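PDB 3JTN: adapter protein mecA 2 from Bacillus subtilis, which recruits unfolded, aggregated or regulatory proteins such as ComK to the ClpC protease, the C-terminal domain described here being the part that interacts with ClpC. Local coordinates for residues I14-S17 with E18-R22; E42-S46 with H47-G51. All blocks are in the same frame, centred on the assembly; numbering follows the deposited sequence.

Contact 1 (I14-S17 with E18-R22)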
loop_
_atom_site.group_PDB
_atom_site.type_symbol
_atom_site.label_atom_id
_atom_site.label_comp_id
_atom_site.label_asym_id
_atom_site.label_seq_id
_atom_site.Cartn_x
_atom_site.Cartn_y
_atom_site.Cartn_z
ATOM N N ILE A 14 -1.615 8.407 0.707
ATOM C CA ILE A 14 -1.953 9.097 1.949
ATOM C C ILE A 14 -3.448 8.997 2.178
ATOM O O ILE A 14 -3.910 8.670 3.271
ATOM C CB ILE A 14 -1.496 10.559 1.946
ATOM C CG1 ILE A 14 0.008 10.632 2.212
ATOM C CG2 ILE A 14 -2.239 11.350 3.013
ATOM C CD1 ILE A 14 0.634 11.936 1.808
ATOM N N GLN A 15 -4.198 9.254 1.120
ATOM C CA GLN A 15 -5.643 9.182 1.150
ATOM C C GLN A 15 -6.114 7.753 1.443
ATOM O O GLN A 15 -6.914 7.507 2.341
ATOM C CB GLN A 15 -6.157 9.647 -0.205
ATOM C CG GLN A 15 -6.100 11.164 -0.376
ATOM C CD GLN A 15 -6.368 11.615 -1.803
ATOM O OE1 GLN A 15 -6.100 10.889 -2.762
ATOM N NE2 GLN A 15 -6.883 12.833 -1.949
ATOM N N LEU A 16 -5.614 6.805 0.668
ATOM C CA LEU A 16 -5.844 5.400 0.953
ATOM C C LEU A 16 -5.655 5.090 2.428
ATOM O O LEU A 16 -6.455 4.381 3.036
ATOM C CB LEU A 16 -4.874 4.558 0.132
ATOM C CG LEU A 16 -4.718 3.105 0.554
ATOM C CD1 LEU A 16 -6.006 2.351 0.321
ATOM C CD2 LEU A 16 -3.596 2.489 -0.244
ATOM N N SER A 17 -4.584 5.613 3.004
ATOM C CA SER A 17 -4.237 5.311 4.390
ATOM C C SER A 17 -5.373 5.564 5.351
ATOM O O SER A 17 -5.536 4.847 6.338
ATOM C CB SER A 17 -3.038 6.138 4.822
ATOM O OG SER A 17 -1.927 5.779 4.036
ATOM N N GLU A 18 -6.151 6.593 5.071
ATOM C CA GLU A 18 -7.301 6.904 5.913
ATOM C C GLU A 18 -8.303 5.766 5.867
ATOM O O GLU A 18 -8.885 5.389 6.885
ATOM C CB GLU A 18 -7.970 8.212 5.467
ATOM C CG GLU A 18 -9.228 8.559 6.258
ATOM C CD GLU A 18 -9.053 8.367 7.761
ATOM O OE1 GLU A 18 -9.778 7.530 8.349
ATOM O OE2 GLU A 18 -8.184 9.047 8.351
ATOM N N SER A 19 -8.499 5.205 4.683
ATOM C CA SER A 19 -9.476 4.140 4.526
ATOM C C SER A 19 -8.919 2.877 5.178
ATOM O O SER A 19 -9.619 2.210 5.931
ATOM C CB SER A 19 -9.791 3.896 3.054
ATOM O OG SER A 19 -10.491 4.993 2.508
ATOM N N LEU A 20 -7.651 2.573 4.914
ATOM C CA LEU A 20 -7.033 1.379 5.503
ATOM C C LEU A 20 -7.051 1.424 7.033
ATOM O O LEU A 20 -7.366 0.429 7.688
ATOM C CB LEU A 20 -5.607 1.178 4.984
ATOM C CG LEU A 20 -5.429 0.957 3.479
ATOM C CD1 LEU A 20 -4.027 0.470 3.197
ATOM C CD2 LEU A 20 -6.448 -0.026 2.959
ATOM N N GLN A 21 -6.703 2.573 7.602
ATOM C CA GLN A 21 -6.808 2.766 9.043
ATOM C C GLN A 21 -8.254 2.607 9.512
ATOM O O GLN A 21 -8.515 2.044 10.572
ATOM C CB GLN A 21 -6.285 4.143 9.433
ATOM C CG GLN A 21 -6.472 4.467 10.899
ATOM C CD GLN A 21 -6.025 5.874 11.236
ATOM O OE1 GLN A 21 -4.926 6.077 11.752
ATOM N NE2 GLN A 21 -6.869 6.857 10.934
ATOM N N ARG A 22 -9.195 3.101 8.716
ATOM C CA ARG A 22 -10.601 2.943 9.040
ATOM C C ARG A 22 -10.905 1.447 9.212
ATOM O O ARG A 22 -11.588 1.054 10.156
ATOM C CB ARG A 22 -11.482 3.522 7.924
ATOM C CG ARG A 22 -12.772 4.155 8.413
ATOM C CD ARG A 22 -13.945 3.871 7.475
ATOM N NE ARG A 22 -14.628 2.687 7.965
ATOM C CZ ARG A 22 -14.885 1.586 7.266
ATOM N NH1 ARG A 22 -14.573 1.491 5.976
ATOM N NH2 ARG A 22 -15.487 0.579 7.880
#

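Contact 2 (E42-S46 with H47-G51)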
loop_
_atom_site.group_PDB
_atom_site.type_symbol
_atom_site.label_atom_id
_atom_site.label_comp_id
_atom_site.label_asym_id
_atom_site.label_seq_id
_atom_site.Cartn_x
_atom_site.Cartn_y
_atom_site.Cartn_z
ATOM N N GLU A 42 0.231 -7.313 3.630
ATOM C CA GLU A 42 0.419 -8.717 3.947
ATOM C C GLU A 42 -0.706 -9.170 4.865
ATOM O O GLU A 42 -1.256 -10.261 4.702
ATOM C CB GLU A 42 1.768 -8.937 4.632
ATOM C CG GLU A 42 1.819 -8.419 6.062
ATOM C CD GLU A 42 2.697 -9.264 6.971
ATOM O OE1 GLU A 42 3.413 -8.676 7.813
ATOM O OE2 GLU A 42 2.664 -10.510 6.845
ATOM N N ASP A 43 -1.036 -8.332 5.842
ATOM C CA ASP A 43 -2.119 -8.642 6.760
ATOM C C ASP A 43 -3.336 -7.817 6.387
ATOM O O ASP A 43 -3.266 -6.590 6.303
ATOM C CB ASP A 43 -1.717 -8.385 8.215
ATOM C CG ASP A 43 -2.677 -9.023 9.204
ATOM O OD1 ASP A 43 -3.726 -9.550 8.771
ATOM O OD2 ASP A 43 -2.384 -9.002 10.417
ATOM N N LEU A 44 -4.442 -8.501 6.142
ATOM C CA LEU A 44 -5.692 -7.843 5.779
ATOM C C LEU A 44 -6.638 -7.681 6.971
ATOM O O LEU A 44 -7.836 -7.466 6.803
ATOM C CB LEU A 44 -6.381 -8.611 4.649
ATOM C CG LEU A 44 -5.557 -8.727 3.368
ATOM C CD1 LEU A 44 -4.734 -9.998 3.385
ATOM C CD2 LEU A 44 -6.461 -8.714 2.170
ATOM N N GLY A 45 -6.089 -7.773 8.176
ATOM C CA GLY A 45 -6.896 -7.762 9.377
ATOM C C GLY A 45 -7.998 -8.804 9.329
ATOM O O GLY A 45 -7.766 -9.966 8.971
ATOM N N SER A 46 -9.206 -8.381 9.689
ATOM C CA SER A 46 -10.361 -9.269 9.729
ATOM C C SER A 46 -10.960 -9.398 8.340
ATOM O O SER A 46 -11.975 -10.060 8.145
ATOM C CB SER A 46 -11.403 -8.698 10.684
ATOM O OG SER A 46 -11.598 -7.319 10.430
ATOM N N HIS A 47 -10.308 -8.764 7.375
ATOM C CA HIS A 47 -10.859 -8.624 6.039
ATOM C C HIS A 47 -10.346 -9.652 5.051
ATOM O O HIS A 47 -9.320 -10.314 5.258
ATOM C CB HIS A 47 -10.598 -7.213 5.503
ATOM C CG HIS A 47 -11.079 -6.129 6.417
ATOM N ND1 HIS A 47 -12.397 -6.014 6.795
ATOM C CD2 HIS A 47 -10.418 -5.128 7.043
ATOM C CE1 HIS A 47 -12.533 -4.986 7.612
ATOM N NE2 HIS A 47 -11.350 -4.426 7.775
ATOM N N THR A 48 -11.087 -9.758 3.960
ATOM C CA THR A 48 -10.780 -10.673 2.891
ATOM C C THR A 48 -9.864 -9.947 1.916
ATOM O O THR A 48 -9.552 -8.776 2.116
ATOM C CB THR A 48 -12.084 -11.100 2.203
ATOM O OG1 THR A 48 -11.888 -12.338 1.515
ATOM C CG2 THR A 48 -12.557 -10.035 1.236
ATOM N N ALA A 49 -9.416 -10.629 0.871
ATOM C CA ALA A 49 -8.572 -9.975 -0.123
ATOM C C ALA A 49 -9.423 -9.081 -1.003
ATOM O O ALA A 49 -9.043 -7.957 -1.308
ATOM C CB ALA A 49 -7.833 -10.997 -0.963
ATOM N N GLU A 50 -10.583 -9.592 -1.400
ATOM C CA GLU A 50 -11.511 -8.849 -2.243
ATOM C C GLU A 50 -11.911 -7.547 -1.566
ATOM O O GLU A 50 -12.008 -6.517 -2.213
ATOM C CB GLU A 50 -12.756 -9.688 -2.545
ATOM C CG GLU A 50 -12.477 -11.000 -3.261
ATOM C CD GLU A 50 -11.824 -12.041 -2.363
ATOM O OE1 GLU A 50 -12.251 -12.183 -1.198
ATOM O OE2 GLU A 50 -10.883 -12.724 -2.826
ATOM N N GLY A 51 -12.139 -7.608 -0.259
ATOM C CA GLY A 51 -12.474 -6.435 0.522
ATOM C C GLY A 51 -11.406 -5.365 0.458
ATOM O O GLY A 51 -11.671 -4.228 0.075
#

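Contact 1 (I14-S17 with E18-R22)
Leu16 carries CG opposite its backbone N (chi1 165°), whereas Leu20, one turn further along the same helix, carries CG opposite its carbonyl carbon (chi1 -61°); these two settings bring the branched ends together. The side chains cross obliquely: Leu16 CD1 presses against Leu20 CG at 3.5 Å, a snug fit for two carbons, and lies 3.6 Å from Leu20 CD2. On the other branch, Leu20 CD1 rests 3.8 Å from Leu16 CG. An alanine in place of Leu16 would remove both methyl branches and would probably leave Leu20 without its neighbour on this face, opening a gap between helix 10-22, strand 36-41 and helix 49-59. In the backbone, Leu16 O accepts Leu20 N at 2.9 Å, nearly straight at the hydrogen (168°), and, weakly, Ser19 N; Gln21 N bonds to Ser17 O at 2.9 Å. Glu18 N instead reaches back three residues to Gln15 O. Ser17 OG turns back within the helix to Ile13 O, satisfying a buried hydroxyl, while Ser19 OG bonds to Tyr59 OH. Helix 10-22 thus lays Leu16 and Leu20 onto Leu39 of strand 36-41 and against Leu56 and Val55 of helix 49-59, while Ser17 and Leu20 also meet Ile86 and Val83 of helix 82-87.

Contact 2 (E42-S46 with H47-G51)
Leu44 leans from the turn after strand 36-41 toward the first residues of helix 49-59. Leu44 CB lies 3.5 Å from His47 O; with CG opposite the carbonyl carbon of Leu44 (chi1 -60°), the side chain runs on so that Leu44 CG passes Thr48 O at 4.2 Å. Leu44 CD2 does most of the touching, 3.1 Å from Thr48 O and 3.4 Å from Ala49 CA, a tight carbon pair, with Ala49 CB somewhat further off. Val52, one turn into the helix, also touches Leu44, so this leucine packs against the opening turn of the helix. The backbone of the same residue closes the bend: His47 N bonds to Leu44 O at 2.9 Å. Leu44 O also lies obliquely beside the imidazole, 3.5 Å from His47 CG. Over one face of the His47 ring, Ser46 OG stands 3.8 Å above the centre of the plane, in van der Waals contact. His47 NE2 is held from elsewhere, by Ile23 O, which ties the bend to the segment following helix 10-22. Before the bend, Asp43 OD1 receives a weak bond from Gly45 N. Gly45 has a positive phi (53°), as expected at the second position of a type II' turn. The arrangement is a type II' beta turn from Leu44 to His47, leading directly into a helix whose N-cap position is taken by Thr48, though its side chain makes no capping bond and Thr48 OG1 donates to Glu50 OE1 at 2.7 Å instead.

From the N terminus, strand 3-7 leads into helix 10-22, where contact 1 spans successive turns of one helix and closes no loop beyond them. The chain then passes through strands 29-33 and 36-41 before contact 2 forms the bend that delivers it into helix 49-59. Contacts 1 and 2 are therefore in series, neither enclosing nor crossing the other; the centres of contact 1 and contact 2 are about 14 Å apart and the nearest atoms of contact 1 and contact 2 about 6 Å, without touching. Helix 49-59 starts at contact 2 and packs its later turns on helix 10-22, while strand 36-41 both packs against contact 1 and leads into contact 2.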